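Local coordinates for CCN family member 3 (Rattus norvegicus, PDB 5NB8), which regulates cell proliferation, adhesion, migration, differentiation and survival as a secreted signalling protein, binding integrins and receptors such as NOTCH1, at residues A[20-23]-A[24-27]. Sequence-based numbering, arbitrary orientation.
Sequences EPNC and QYHC
Glu20 meets the incoming strand with its aliphatic part: CB lies 3.6 Å from the backbone O of Tyr25, and CG comes near the edge of the His26 ring. Because CG stands anti to the carbonyl carbon and the chain is extended beyond it, the carboxylate is carried on to Arg39, with which OE1 forms a salt bridge. A long acidic residue suits this place, its methylenes packing locally while its charge is used farther off. Pro21 meets the strand with CD and CG, CD lying 3.6 Å from Cys27 SG and CG 4.3 Å from Tyr25 CB. The ring thus packs beside the sulfur of the Cys27–Cys36 disulfide and, having no N-H, needs no acceptor there.

Asn22 opens the turn and is bonded across it twice, once weakly. Its CG sits between the backbone N and the carbonyl carbon (chi1 53°), which folds the amide back over the following residues, and OD1 accepts the N-H of Gln24 at 2.9 Å. That bond is bent, 136° at the hydrogen, with the donor tilted 17° from the carbonyl plane. OD1 also lies at the edge of the Tyr25 ring, 3.9 Å from CD1. The backbone O of Asn22 receives Tyr25 N in a straight but weak 3.4 Å bond. Cys23 SG is joined in a disulfide to Cys63, and a cysteine suits the place because it ties the turn covalently to the later part of the chain. The Gln24 chain runs past this sulfur, CG 3.9 Å from SG, before NE2 donates hydrogen bonds to Glu65 OE2 and Cys63 O, a reach that suits a long amide. Asparagine, whose short side chain can accept a backbone N-H two residues on, heads a type I beta turn with an Asx turn superposed, here linking strands 18-19 and 25-30 in the antiparallel sheet of a disulfide-rich von Willebrand factor type C domain.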
loop_
_atom_site.group_PDB
_atom_site.type_symbol
_atom_site.label_atom_id
_atom_site.label_comp_id
_atom_site.label_asym_id
_atom_site.label_seq_id
_atom_site.Cartn_x
_atom_site.Cartn_y
_atom_site.Cartn_z
ATOM N N GLU A 20 6.663 -5.558 -5.090
ATOM C CA GLU A 20 5.319 -5.001 -4.942
ATOM C C GLU A 20 4.335 -6.144 -4.761
ATOM O O GLU A 20 4.079 -6.897 -5.724
ATOM C CB GLU A 20 4.947 -4.158 -6.156
ATOM C CG GLU A 20 6.044 -3.206 -6.567
ATOM C CD GLU A 20 5.765 -2.564 -7.899
ATOM O OE1 GLU A 20 4.584 -2.563 -8.314
ATOM O OE2 GLU A 20 6.723 -2.070 -8.533
ATOM N N PRO A 21 3.776 -6.339 -3.567
ATOM C CA PRO A 21 2.789 -7.414 -3.419
ATOM C C PRO A 21 1.485 -7.083 -4.128
ATOM O O PRO A 21 0.765 -8.001 -4.539
ATOM C CB PRO A 21 2.612 -7.527 -1.903
ATOM C CG PRO A 21 2.905 -6.124 -1.388
ATOM C CD PRO A 21 3.943 -5.545 -2.337
ATOM N N ASN A 22 1.182 -5.797 -4.290
ATOM C CA ASN A 22 0.089 -5.302 -5.124
ATOM C C ASN A 22 0.480 -3.897 -5.576
ATOM O O ASN A 22 1.526 -3.374 -5.179
ATOM C CB ASN A 22 -1.250 -5.326 -4.367
ATOM C CG ASN A 22 -1.175 -4.610 -3.023
ATOM O OD1 ASN A 22 -0.766 -3.447 -2.946
ATOM N ND2 ASN A 22 -1.519 -5.314 -1.955
ATOM N N CYS A 23 -0.368 -3.276 -6.406
ATOM C CA CYS A 23 -0.073 -1.945 -6.941
ATOM C C CYS A 23 -0.066 -0.859 -5.873
ATOM O O CYS A 23 0.455 0.236 -6.119
ATOM C CB CYS A 23 -1.086 -1.583 -8.040
ATOM S SG CYS A 23 -2.762 -1.271 -7.413
ATOM N N GLN A 24 -0.609 -1.133 -4.691
ATOM C CA GLN A 24 -0.740 -0.120 -3.656
ATOM C C GLN A 24 0.471 -0.015 -2.733
ATOM O O GLN A 24 0.550 0.946 -1.959
ATOM C CB GLN A 24 -1.997 -0.399 -2.828
ATOM C CG GLN A 24 -3.280 -0.354 -3.681
ATOM C CD GLN A 24 -4.525 -0.228 -2.843
ATOM O OE1 GLN A 24 -4.463 -0.333 -1.620
ATOM N NE2 GLN A 24 -5.665 0.017 -3.488
ATOM N N TYR A 25 1.417 -0.954 -2.782
ATOM C CA TYR A 25 2.519 -0.938 -1.819
ATOM C C TYR A 25 3.856 -1.256 -2.475
ATOM O O TYR A 25 3.930 -2.005 -3.451
ATOM C CB TYR A 25 2.253 -1.914 -0.669
ATOM C CG TYR A 25 1.365 -1.291 0.373
ATOM C CD1 TYR A 25 -0.014 -1.385 0.284
ATOM C CD2 TYR A 25 1.907 -0.573 1.427
ATOM C CE1 TYR A 25 -0.837 -0.797 1.235
ATOM C CE2 TYR A 25 1.095 0.027 2.374
ATOM C CZ TYR A 25 -0.281 -0.090 2.266
ATOM O OH TYR A 25 -1.092 0.497 3.206
ATOM N N HIS A 26 4.916 -0.666 -1.922
ATOM C CA HIS A 26 6.292 -0.914 -2.334
ATOM C C HIS A 26 7.055 -1.397 -1.107
ATOM O O HIS A 26 7.086 -0.698 -0.090
ATOM C CB HIS A 26 6.922 0.357 -2.904
ATOM C CG HIS A 26 8.345 0.200 -3.340
ATOM N ND1 HIS A 26 8.698 -0.424 -4.517
ATOM C CD2 HIS A 26 9.504 0.607 -2.768
ATOM C CE1 HIS A 26 10.013 -0.409 -4.644
ATOM N NE2 HIS A 26 10.526 0.213 -3.598
ATOM N N CYS A 27 7.669 -2.579 -1.203
ATOM C CA CYS A 27 8.276 -3.246 -0.060
ATOM C C CYS A 27 9.760 -3.476 -0.292
ATOM O O CYS A 27 10.204 -3.698 -1.419
ATOM C CB CYS A 27 7.600 -4.597 0.236
ATOM S SG CYS A 27 5.809 -4.467 0.593
#